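Local coordinates for protein glycoside Hydrolase Family 43_12 (Metagenome, PDB 7JVH) that probably hydrolyses arabinose- or xylose-containing plant polysaccharides, as a family 43 glycoside hydrolase that joins a five-bladed beta-propeller to a concanavalin A-like beta-sandwich, at residues F528-N533 against K537-P542; Q482-E487 against I515-T520; Y443-T448 against A559-G564; G460-Q465 against N470-V475. All coordinates share one frame; numbering follows the deposited sequence.

How the contacts relate
All four contacts lie in the C-terminal concanavalin A-like beta-sandwich, on the same side of the chain's centre. Contact 4 is a hairpin within one sheet, and contact 1 is a hairpin within the facing sheet; their centres are about 13 Å apart. Contacts 2 and 3 cross between sheets, each packing the side chains of a strand in one on those of a strand in the other. Along the chain contact 4 closes before contact 2 opens, contact 1 follows, and the loop closed by contact 3 encloses all of them. They share the core between the sheets: Y530 of contact 1 packs on L484 of contact 2, and F528 on Y471, C463 and L473 of contact 4.

Contact 1: residues F528-N533 against K537-P542; sequences FSYTLN and KNIGGP
Y530 and K537 form an antiparallel hydrogen-bonded pair near the turn of the beta hairpin built from strands 525-531 and 536-544, part of one sheet of the concanavalin A-like sandwich. K537 N donates to Y530 O at 3.0 Å, and Y530 N returns a bond to K537 O, also 3.0 Å; both point nearly along the C=O axis of the acceptor. S529 and N538 come next as a non-hydrogen-bonded pair. Farther along, I539 N reaches F528 O at 3.2 Å from above the carbonyl plane, 46° out of it, and the chain turns a corner at G540. The two short strands meet at 137°, well short of antiparallel, so the hairpin is strongly twisted.

With CG of Y530 set between its backbone N and carbonyl carbon (chi1 65°), the ring swings over towards the partner strand. Its OH touches K537 CD at 3.5 Å, while I539 CG2 lies 4.0 Å from Y530 CD1, the two side chains crossing at about a right angle. L517 and L484 also pack on this ring, inside the sandwich. Without this ring, as with an alanine here, a gap would probably open between I539, L484 and L517, and the aliphatic part of K537 would lose its neighbour. On the opposite face of the hairpin, S529 CB rests 3.2 Å from K537 O and 3.9 Å from N538 OD1.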
loop_
_atom_site.group_PDB
_atom_site.type_symbol
_atom_site.label_atom_id
_atom_site.label_comp_id
_atom_site.label_asym_id
_atom_site.label_seq_id
_atom_site.Cartn_x
_atom_site.Cartn_y
_atom_site.Cartn_z
ATOM N N PHE A 528 -3.776 12.715 21.559
ATOM C CA PHE A 528 -3.576 13.966 20.868
ATOM C C PHE A 528 -3.081 15.044 21.852
ATOM O O PHE A 528 -3.242 14.926 23.068
ATOM C CB PHE A 528 -4.888 14.386 20.179
ATOM C CG PHE A 528 -5.145 13.659 18.882
ATOM C CD1 PHE A 528 -5.726 12.397 18.870
ATOM C CD2 PHE A 528 -4.806 14.236 17.671
ATOM C CE1 PHE A 528 -5.978 11.740 17.675
ATOM C CE2 PHE A 528 -5.056 13.567 16.461
ATOM C CZ PHE A 528 -5.639 12.322 16.473
ATOM N N SER A 529 -2.444 16.079 21.295
ATOM C CA SER A 529 -1.928 17.189 22.057
ATOM C C SER A 529 -1.739 18.371 21.146
ATOM O O SER A 529 -1.700 18.219 19.913
ATOM C CB SER A 529 -0.577 16.833 22.708
ATOM O OG SER A 529 0.469 16.717 21.743
ATOM N N TYR A 530 -1.592 19.546 21.773
ATOM C CA TYR A 530 -1.275 20.790 21.096
ATOM C C TYR A 530 -0.219 21.521 21.898
ATOM O O TYR A 530 -0.143 21.365 23.116
ATOM C CB TYR A 530 -2.525 21.655 20.922
ATOM C CG TYR A 530 -3.154 22.166 22.204
ATOM C CD1 TYR A 530 -3.836 21.312 23.054
ATOM C CD2 TYR A 530 -3.083 23.523 22.546
ATOM C CE1 TYR A 530 -4.420 21.778 24.214
ATOM C CE2 TYR A 530 -3.680 24.012 23.694
ATOM C CZ TYR A 530 -4.342 23.139 24.529
ATOM O OH TYR A 530 -4.910 23.599 25.681
ATOM N N THR A 531 0.619 22.299 21.202
ATOM C CA THR A 531 1.725 23.016 21.814
ATOM C C THR A 531 1.675 24.452 21.323
ATOM O O THR A 531 1.913 24.721 20.135
ATOM C CB THR A 531 3.085 22.390 21.462
ATOM O OG1 THR A 531 3.090 21.004 21.843
ATOM C CG2 THR A 531 4.231 23.176 22.169
ATOM N N LEU A 532 1.298 25.360 22.228
ATOM C CA LEU A 532 1.159 26.765 21.912
ATOM C C LEU A 532 2.304 27.470 22.636
ATOM O O LEU A 532 3.339 26.865 22.884
ATOM C CB LEU A 532 -0.255 27.290 22.285
ATOM C CG LEU A 532 -0.858 28.313 21.313
ATOM C CD1 LEU A 532 -0.180 28.257 19.951
ATOM C CD2 LEU A 532 -2.369 28.154 21.180
ATOM N N ASN A 533 2.125 28.760 22.946
ATOM C CA ASN A 533 3.180 29.634 23.485
ATOM C C ASN A 533 4.083 28.955 24.531
ATOM O O ASN A 533 4.050 29.264 25.730
ATOM C CB ASN A 533 2.571 30.947 24.007
ATOM C CG ASN A 533 1.196 30.749 24.617
ATOM O OD1 ASN A 533 1.018 29.902 25.492
ATOM N ND2 ASN A 533 0.206 31.509 24.138
ATOM N N LYS A 537 0.253 20.457 25.953
ATOM C CA LYS A 537 -0.848 19.915 26.735
ATOM C C LYS A 537 -1.593 18.861 25.937
ATOM O O LYS A 537 -1.840 19.027 24.746
ATOM C CB LYS A 537 -1.840 21.020 27.115
ATOM C CG LYS A 537 -1.235 22.199 27.849
ATOM C CD LYS A 537 -2.200 23.378 27.841
ATOM C CE LYS A 537 -1.849 24.418 28.902
ATOM N NZ LYS A 537 -2.211 25.787 28.454
ATOM N N ASN A 538 -1.943 17.762 26.613
ATOM C CA ASN A 538 -2.839 16.745 26.097
ATOM C C ASN A 538 -4.235 17.322 25.924
ATOM O O ASN A 538 -4.690 18.079 26.762
ATOM C CB ASN A 538 -2.907 15.567 27.066
ATOM C CG ASN A 538 -1.746 14.611 26.912
ATOM O OD1 ASN A 538 -0.910 14.772 26.024
ATOM N ND2 ASN A 538 -1.701 13.584 27.767
ATOM N N ILE A 539 -4.890 16.972 24.816
ATOM C CA ILE A 539 -6.307 17.254 24.581
ATOM C C ILE A 539 -7.003 15.934 24.269
ATOM O O ILE A 539 -6.570 15.190 23.410
ATOM C CB ILE A 539 -6.544 18.294 23.463
ATOM C CG1 ILE A 539 -8.040 18.438 23.186
ATOM C CG2 ILE A 539 -5.777 17.947 22.180
ATOM C CD1 ILE A 539 -8.457 19.852 22.811
ATOM N N GLY A 540 -8.065 15.639 25.021
ATOM C CA GLY A 540 -8.710 14.342 24.992
ATOM C C GLY A 540 -7.847 13.315 25.700
ATOM O O GLY A 540 -6.668 13.561 25.986
ATOM N N GLY A 541 -8.438 12.150 25.975
ATOM C CA GLY A 541 -7.756 11.055 26.631
ATOM C C GLY A 541 -7.231 10.062 25.599
ATOM O O GLY A 541 -7.136 10.381 24.410
ATOM N N PRO A 542 -6.852 8.837 26.026
ATOM C CA PRO A 542 -6.478 7.780 25.081
ATOM C C PRO A 542 -7.674 7.327 24.203
ATOM O O PRO A 542 -8.731 6.989 24.721
ATOM C CB PRO A 542 -6.015 6.643 26.000
ATOM C CG PRO A 542 -6.654 6.928 27.342
ATOM C CD PRO A 542 -6.779 8.416 27.437
#

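Contact 2: residues Q482-E487 against I515-T520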
loop_
_atom_site.group_PDB
_atom_site.type_symbol
_atom_site.label_atom_id
_atom_site.label_comp_id
_atom_site.label_asym_id
_atom_site.label_seq_id
_atom_site.Cartn_x
_atom_site.Cartn_y
_atom_site.Cartn_z
ATOM N N GLN A 482 -10.164 31.512 18.310
ATOM C CA GLN A 482 -9.906 30.157 17.865
ATOM C C GLN A 482 -10.101 29.152 18.986
ATOM O O GLN A 482 -9.896 29.461 20.150
ATOM C CB GLN A 482 -8.527 30.039 17.217
ATOM C CG GLN A 482 -8.459 30.620 15.812
ATOM C CD GLN A 482 -8.640 32.111 15.802
ATOM O OE1 GLN A 482 -8.041 32.782 16.610
ATOM N NE2 GLN A 482 -9.455 32.630 14.908
ATOM N N VAL A 483 -10.493 27.933 18.597
ATOM C CA VAL A 483 -10.739 26.822 19.502
ATOM C C VAL A 483 -10.077 25.583 18.906
ATOM O O VAL A 483 -9.814 25.534 17.714
ATOM C CB VAL A 483 -12.242 26.569 19.680
ATOM C CG1 VAL A 483 -12.897 27.767 20.313
ATOM C CG2 VAL A 483 -12.888 26.241 18.330
ATOM N N LEU A 484 -9.804 24.588 19.750
ATOM C CA LEU A 484 -9.341 23.304 19.287
ATOM C C LEU A 484 -10.413 22.270 19.538
ATOM O O LEU A 484 -10.965 22.197 20.633
ATOM C CB LEU A 484 -8.023 22.880 19.960
ATOM C CG LEU A 484 -6.709 23.419 19.427
ATOM C CD1 LEU A 484 -5.586 22.901 20.316
ATOM C CD2 LEU A 484 -6.486 23.025 17.973
ATOM N N VAL A 485 -10.701 21.472 18.501
ATOM C CA VAL A 485 -11.735 20.461 18.542
ATOM C C VAL A 485 -11.131 19.100 18.156
ATOM O O VAL A 485 -10.445 18.979 17.144
ATOM C CB VAL A 485 -12.907 20.837 17.613
ATOM C CG1 VAL A 485 -14.001 19.764 17.629
ATOM C CG2 VAL A 485 -13.484 22.192 18.014
ATOM N N LEU A 486 -11.375 18.102 19.010
ATOM C CA LEU A 486 -11.000 16.733 18.772
ATOM C C LEU A 486 -12.292 15.948 18.495
ATOM O O LEU A 486 -13.209 15.937 19.325
ATOM C CB LEU A 486 -10.271 16.157 19.977
ATOM C CG LEU A 486 -9.696 14.742 19.895
ATOM C CD1 LEU A 486 -8.629 14.595 18.836
ATOM C CD2 LEU A 486 -9.123 14.370 21.261
ATOM N N GLU A 487 -12.348 15.306 17.320
ATOM C CA GLU A 487 -13.492 14.533 16.891
ATOM C C GLU A 487 -13.084 13.130 16.508
ATOM O O GLU A 487 -11.997 12.910 15.956
ATOM C CB GLU A 487 -14.154 15.199 15.691
ATOM C CG GLU A 487 -15.036 16.404 16.047
ATOM C CD GLU A 487 -15.394 17.242 14.840
ATOM O OE1 GLU A 487 -14.707 17.134 13.789
ATOM O OE2 GLU A 487 -16.366 18.013 14.941
ATOM N N ILE A 515 0.862 27.309 15.496
ATOM C CA ILE A 515 0.530 26.313 16.509
ATOM C C ILE A 515 0.996 24.941 16.032
ATOM O O ILE A 515 0.989 24.666 14.827
ATOM C CB ILE A 515 -0.986 26.313 16.822
ATOM C CG1 ILE A 515 -1.309 25.376 17.995
ATOM C CG2 ILE A 515 -1.812 25.927 15.595
ATOM C CD1 ILE A 515 -2.753 25.467 18.444
ATOM N N THR A 516 1.416 24.096 16.977
ATOM C CA THR A 516 1.822 22.736 16.660
ATOM C C THR A 516 0.784 21.772 17.228
ATOM O O THR A 516 0.369 21.923 18.386
ATOM C CB THR A 516 3.256 22.412 17.183
ATOM O OG1 THR A 516 4.220 23.033 16.334
ATOM C CG2 THR A 516 3.527 20.923 17.186
ATOM N N LEU A 517 0.356 20.808 16.400
ATOM C CA LEU A 517 -0.512 19.735 16.843
ATOM C C LEU A 517 0.266 18.433 16.781
ATOM O O LEU A 517 1.105 18.248 15.897
ATOM C CB LEU A 517 -1.771 19.657 15.967
ATOM C CG LEU A 517 -2.592 20.947 15.831
ATOM C CD1 LEU A 517 -3.821 20.663 14.961
ATOM C CD2 LEU A 517 -2.974 21.533 17.191
ATOM N N GLY A 518 -0.013 17.533 17.726
ATOM C CA GLY A 518 0.716 16.291 17.855
ATOM C C GLY A 518 -0.189 15.131 18.215
ATOM O O GLY A 518 -1.238 15.339 18.854
ATOM N N VAL A 519 0.202 13.923 17.779
ATOM C CA VAL A 519 -0.444 12.697 18.176
ATOM C C VAL A 519 0.631 11.653 18.386
ATOM O O VAL A 519 1.644 11.633 17.671
ATOM C CB VAL A 519 -1.502 12.206 17.109
ATOM C CG1 VAL A 519 -0.845 11.809 15.795
ATOM C CG2 VAL A 519 -2.329 11.038 17.639
ATOM N N THR A 520 0.421 10.791 19.384
ATOM C CA THR A 520 1.313 9.684 19.676
ATOM C C THR A 520 0.476 8.449 19.973
ATOM O O THR A 520 -0.564 8.542 20.620
ATOM C CB THR A 520 2.258 9.984 20.871
ATOM O OG1 THR A 520 3.135 8.871 21.106
ATOM C CG2 THR A 520 1.458 10.276 22.161
#
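The hydrophobic core between the two sheets of the beta-sandwich is bridged here by L484, which reaches across to I515 and L517. No backbone hydrogen bond links the two strands, which belong to different sheets: the nearest CA atoms, those of L484 and L517, are 9.8 Å apart, and the gap is spanned by side chains alone.

L484 divides its two methyls between two partners. Its CD2 meets CD2 of L517 at 3.9 Å, whereas its CD1 approaches CD1 of I515 at 4.3 Å. The two leucines come from facing strands and pass one another, meeting at this single pair of methyls. CG of L484 sits beside the backbone N, anti to the carbonyl carbon (chi1 -82°), and this rotation helps settle which methyl meets which partner. I515 has CG1 opposite its backbone N (chi1 -174°) and its chain stretched out to CD1.

Around this small cluster the core is continued by V475 against L484, by L449 against I515 and L517, and by Y530 of strand 525-531, which packs on both leucines. In strand 515-522 the alternate residues T516 and T520 turn outward, and their OG1 atoms hydrogen-bond to the hydroxyls of T448 and T444 on the neighbouring strand. Such meeting of aliphatic side chains, between two antiparallel sheets packed face to face, forms the core of a concanavalin A-like beta-sandwich.

Contact 3: residues Y443-T448 against A559-G564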
loop_
_atom_site.group_PDB
_atom_site.type_symbol
_atom_site.label_atom_id
_atom_site.label_comp_id
_atom_site.label_asym_id
_atom_site.label_seq_id
_atom_site.Cartn_x
_atom_site.Cartn_y
_atom_site.Cartn_z
ATOM N N TYR A 443 4.144 5.097 17.058
ATOM C CA TYR A 443 4.667 6.288 16.413
ATOM C C TYR A 443 4.223 7.561 17.137
ATOM O O TYR A 443 3.344 7.549 17.999
ATOM C CB TYR A 443 4.339 6.329 14.897
ATOM C CG TYR A 443 2.991 6.891 14.520
ATOM C CD1 TYR A 443 2.829 8.253 14.260
ATOM C CD2 TYR A 443 1.873 6.067 14.396
ATOM C CE1 TYR A 443 1.604 8.778 13.910
ATOM C CE2 TYR A 443 0.645 6.578 14.021
ATOM C CZ TYR A 443 0.516 7.932 13.789
ATOM O OH TYR A 443 -0.727 8.443 13.445
ATOM N N THR A 444 4.902 8.648 16.781
ATOM C CA THR A 444 4.692 9.968 17.314
ATOM C C THR A 444 4.874 10.876 16.123
ATOM O O THR A 444 5.824 10.728 15.365
ATOM C CB THR A 444 5.717 10.326 18.425
ATOM O OG1 THR A 444 5.590 9.399 19.506
ATOM C CG2 THR A 444 5.499 11.734 18.960
ATOM N N ALA A 445 3.930 11.807 15.948
ATOM C CA ALA A 445 3.946 12.728 14.834
ATOM C C ALA A 445 3.472 14.072 15.316
ATOM O O ALA A 445 2.716 14.161 16.292
ATOM C CB ALA A 445 3.038 12.200 13.728
ATOM N N GLN A 446 3.925 15.123 14.632
ATOM C CA GLN A 446 3.415 16.458 14.858
ATOM C C GLN A 446 3.449 17.309 13.598
ATOM O O GLN A 446 4.237 17.060 12.691
ATOM C CB GLN A 446 4.225 17.137 15.950
ATOM C CG GLN A 446 5.719 17.070 15.723
ATOM C CD GLN A 446 6.448 18.167 16.446
ATOM O OE1 GLN A 446 7.057 17.935 17.480
ATOM N NE2 GLN A 446 6.388 19.370 15.897
ATOM N N THR A 447 2.579 18.319 13.555
ATOM C CA THR A 447 2.539 19.277 12.463
ATOM C C THR A 447 2.430 20.680 13.044
ATOM O O THR A 447 1.873 20.879 14.122
ATOM C CB THR A 447 1.368 18.981 11.480
ATOM O OG1 THR A 447 1.547 19.748 10.286
ATOM C CG2 THR A 447 -0.002 19.302 12.096
ATOM N N THR A 448 2.983 21.647 12.314
ATOM C CA THR A 448 3.015 23.048 12.711
ATOM C C THR A 448 2.352 23.842 11.607
ATOM O O THR A 448 2.685 23.676 10.432
ATOM C CB THR A 448 4.463 23.536 12.932
ATOM O OG1 THR A 448 5.066 22.724 13.930
ATOM C CG2 THR A 448 4.502 24.969 13.392
ATOM N N ALA A 559 -3.756 2.437 8.208
ATOM C CA ALA A 559 -4.031 3.781 8.687
ATOM C C ALA A 559 -3.064 4.791 8.092
ATOM O O ALA A 559 -1.972 4.436 7.632
ATOM C CB ALA A 559 -3.980 3.832 10.213
ATOM N N LEU A 560 -3.488 6.058 8.118
ATOM C CA LEU A 560 -2.747 7.182 7.578
ATOM C C LEU A 560 -2.693 8.262 8.650
ATOM O O LEU A 560 -3.553 8.329 9.514
ATOM C CB LEU A 560 -3.440 7.736 6.331
ATOM C CG LEU A 560 -3.718 6.725 5.208
ATOM C CD1 LEU A 560 -4.703 7.299 4.214
ATOM C CD2 LEU A 560 -2.436 6.304 4.495
ATOM N N VAL A 561 -1.671 9.118 8.573
ATOM C CA VAL A 561 -1.566 10.290 9.397
ATOM C C VAL A 561 -1.218 11.443 8.472
ATOM O O VAL A 561 -0.428 11.295 7.549
ATOM C CB VAL A 561 -0.519 10.109 10.532
ATOM C CG1 VAL A 561 0.894 9.991 9.982
ATOM C CG2 VAL A 561 -0.608 11.252 11.540
ATOM N N GLY A 562 -1.839 12.598 8.704
ATOM C CA GLY A 562 -1.608 13.744 7.861
ATOM C C GLY A 562 -2.267 15.022 8.360
ATOM O O GLY A 562 -2.820 15.057 9.453
HETATM N N MSE A 563 -2.193 16.057 7.522
HETATM C CA MSE A 563 -2.806 17.333 7.813
HETATM C C MSE A 563 -3.918 17.582 6.792
HETATM O O MSE A 563 -3.853 17.121 5.659
HETATM C CB MSE A 563 -1.734 18.432 7.864
HETATM C CG MSE A 563 -0.902 18.609 6.613
HETATM SE SE MSE A 563 1.062 18.730 6.913
HETATM C CE MSE A 563 1.723 17.247 5.827
ATOM N N GLY A 564 -4.965 18.302 7.215
ATOM C CA GLY A 564 -6.082 18.602 6.341
ATOM C C GLY A 564 -6.846 19.840 6.730
ATOM O O GLY A 564 -6.646 20.378 7.805
#
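V561 approaches the ring of Y443 obliquely, at its hydroxyl end: its CB and CG2 each lie 3.4 Å from Y443 OH. At the ring's edge, and in its plane, sits CB of A445, two residues further along the same strand. The aromatic ring of Y35, from strand 28-37, meets that of Y443 with the planes at about 40°, and V519 and T521 also touch the Y443 side chain. Because CG of Y443 lies between its backbone N and carbonyl carbon (chi1 85°), the ring reaches across to the opposite strand with its OH leading. A valine at Y443 would probably fall short of V561, opening a gap there and taking away the surface that Y35 packs on.

The two strands come from the two facing sheets of the beta-sandwich and run almost parallel, at 11°, with their axes 8.1 Å apart at the closest. Side chains rather than backbone bonds join them. A445 CB adds a looser apolar contact to V561 CG2 at 4.4 Å, since the small alanine hardly reaches into the core.

Further along, the strands draw together, and the CA atoms of T447 and M563 are 7.3 Å apart. The selenium of M563, a selenomethionine, lies 3.6 Å from T447 OG1, a hydroxyl whose hydrogen bond is to N32 O. The bent chain of M563 brings SE to T447 obliquely, among F30, F33, W397 and L416.

Contact 4: residues G460-Q465 against N470-V475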
loop_
_atom_site.group_PDB
_atom_site.type_symbol
_atom_site.label_atom_id
_atom_site.label_comp_id
_atom_site.label_asym_id
_atom_site.label_seq_id
_atom_site.Cartn_x
_atom_site.Cartn_y
_atom_site.Cartn_z
ATOM N N GLY A 460 -6.077 21.170 10.682
ATOM C CA GLY A 460 -5.554 20.297 11.702
ATOM C C GLY A 460 -4.888 19.015 11.270
ATOM O O GLY A 460 -4.360 18.911 10.169
ATOM N N LEU A 461 -4.916 18.040 12.182
ATOM C CA LEU A 461 -4.133 16.822 12.115
ATOM C C LEU A 461 -5.085 15.647 12.154
ATOM O O LEU A 461 -6.007 15.629 12.966
ATOM C CB LEU A 461 -3.171 16.778 13.324
ATOM C CG LEU A 461 -2.433 15.478 13.617
ATOM C CD1 LEU A 461 -1.347 15.214 12.584
ATOM C CD2 LEU A 461 -1.863 15.549 15.017
ATOM N N ILE A 462 -4.826 14.649 11.304
ATOM C CA ILE A 462 -5.748 13.542 11.060
ATOM C C ILE A 462 -5.056 12.180 11.143
ATOM O O ILE A 462 -3.983 11.987 10.568
ATOM C CB ILE A 462 -6.378 13.639 9.652
ATOM C CG1 ILE A 462 -6.961 15.026 9.408
ATOM C CG2 ILE A 462 -7.443 12.563 9.485
ATOM C CD1 ILE A 462 -7.499 15.229 8.020
ATOM N N CYS A 463 -5.698 11.246 11.855
ATOM C CA CYS A 463 -5.414 9.819 11.794
ATOM C C CYS A 463 -6.644 9.140 11.128
ATOM O O CYS A 463 -7.763 9.213 11.648
ATOM C CB CYS A 463 -5.143 9.264 13.199
ATOM S SG CYS A 463 -3.815 10.120 14.108
ATOM N N TYR A 464 -6.404 8.480 9.986
ATOM C CA TYR A 464 -7.440 8.057 9.048
ATOM C C TYR A 464 -7.271 6.598 8.631
ATOM O O TYR A 464 -6.247 6.228 8.064
ATOM C CB TYR A 464 -7.325 8.922 7.790
ATOM C CG TYR A 464 -8.455 8.808 6.788
ATOM C CD1 TYR A 464 -8.444 7.832 5.783
ATOM C CD2 TYR A 464 -9.503 9.728 6.791
ATOM C CE1 TYR A 464 -9.472 7.754 4.854
ATOM C CE2 TYR A 464 -10.510 9.674 5.846
ATOM C CZ TYR A 464 -10.496 8.672 4.886
ATOM O OH TYR A 464 -11.498 8.540 3.936
ATOM N N GLN A 465 -8.296 5.781 8.890
ATOM C CA GLN A 465 -8.413 4.431 8.330
ATOM C C GLN A 465 -9.375 4.484 7.136
ATOM O O GLN A 465 -9.008 4.142 6.007
ATOM C CB GLN A 465 -8.892 3.457 9.402
ATOM C CG GLN A 465 -9.255 2.044 8.947
ATOM C CD GLN A 465 -8.212 1.390 8.039
ATOM O OE1 GLN A 465 -8.550 1.035 6.922
ATOM N NE2 GLN A 465 -6.964 1.242 8.498
ATOM N N ASN A 470 -11.886 7.478 11.759
ATOM C CA ASN A 470 -10.841 8.483 11.837
ATOM C C ASN A 470 -10.887 9.316 13.106
ATOM O O ASN A 470 -11.929 9.400 13.767
ATOM C CB ASN A 470 -10.876 9.389 10.605
ATOM C CG ASN A 470 -12.212 10.102 10.424
ATOM O OD1 ASN A 470 -12.533 11.043 11.153
ATOM N ND2 ASN A 470 -12.981 9.673 9.425
ATOM N N TYR A 471 -9.728 9.896 13.448
ATOM C CA TYR A 471 -9.572 10.859 14.530
ATOM C C TYR A 471 -9.029 12.151 13.943
ATOM O O TYR A 471 -8.092 12.129 13.152
ATOM C CB TYR A 471 -8.596 10.339 15.575
ATOM C CG TYR A 471 -9.028 9.071 16.269
ATOM C CD1 TYR A 471 -10.303 8.945 16.788
ATOM C CD2 TYR A 471 -8.144 8.018 16.450
ATOM C CE1 TYR A 471 -10.707 7.784 17.432
ATOM C CE2 TYR A 471 -8.542 6.857 17.093
ATOM C CZ TYR A 471 -9.830 6.756 17.582
ATOM O OH TYR A 471 -10.236 5.625 18.244
ATOM N N VAL A 472 -9.642 13.276 14.324
ATOM C CA VAL A 472 -9.313 14.587 13.772
ATOM C C VAL A 472 -9.228 15.625 14.894
ATOM O O VAL A 472 -10.117 15.698 15.743
ATOM C CB VAL A 472 -10.361 15.044 12.754
ATOM C CG1 VAL A 472 -9.891 16.307 12.053
ATOM C CG2 VAL A 472 -10.643 13.964 11.748
ATOM N N LEU A 473 -8.137 16.404 14.886
ATOM C CA LEU A 473 -7.920 17.534 15.782
ATOM C C LEU A 473 -7.719 18.759 14.915
ATOM O O LEU A 473 -6.794 18.811 14.120
ATOM C CB LEU A 473 -6.682 17.306 16.642
ATOM C CG LEU A 473 -6.262 18.431 17.611
ATOM C CD1 LEU A 473 -7.231 18.557 18.786
ATOM C CD2 LEU A 473 -4.850 18.198 18.131
ATOM N N THR A 474 -8.605 19.745 15.063
ATOM C CA THR A 474 -8.619 20.937 14.227
ATOM C C THR A 474 -8.715 22.209 15.081
ATOM O O THR A 474 -9.421 22.238 16.103
ATOM C CB THR A 474 -9.816 20.921 13.245
ATOM O OG1 THR A 474 -11.027 20.752 13.984
ATOM C CG2 THR A 474 -9.719 19.786 12.246
ATOM N N VAL A 475 -7.993 23.251 14.649
ATOM C CA VAL A 475 -8.224 24.613 15.084
ATOM C C VAL A 475 -9.412 25.093 14.286
ATOM O O VAL A 475 -9.476 24.876 13.087
ATOM C CB VAL A 475 -7.003 25.539 14.826
ATOM C CG1 VAL A 475 -7.272 26.991 15.207
ATOM C CG2 VAL A 475 -5.781 25.013 15.548
#
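L461 with L473 and C463 with Y471 are the hydrogen-bonded pairs of this regular antiparallel hairpin, whose strands run at 180° to each other. L461 N donates to L473 O at 2.8 Å and L473 N to L461 O at 3.0 Å; C463 N and Y471 O are 2.9 Å apart, and Y471 N and C463 O 2.8 Å.

Weaker CA-H...O contacts fill the intervening positions. The closest takes G460 CA to within 3.1 Å of L473 O, an oxygen with which a CB on G460 would clash.

Among the apolar contacts, I462 and V472 run alongside each other; with CG1 of I462 beside its backbone N (chi1 -51°), that branch meets V472 CG1 at 4.1 Å. On that face N470 CB touches Y464 CD2 obliquely at 4.1 Å, which is not a stack although the planes are nearly parallel. On the other, C463 CB and Y471 CB meet at 4.3 Å.

Polar partners outside hold N470 ND2 (N466 O) and Y471 OH (D544 O).

The face bearing L461, C463, Y471 and L473 packs on F528 in the opposite sheet, whereas I462 and V472 meet I425. Within its own sheet the hairpin is flanked by strands 560-566 and 482-489.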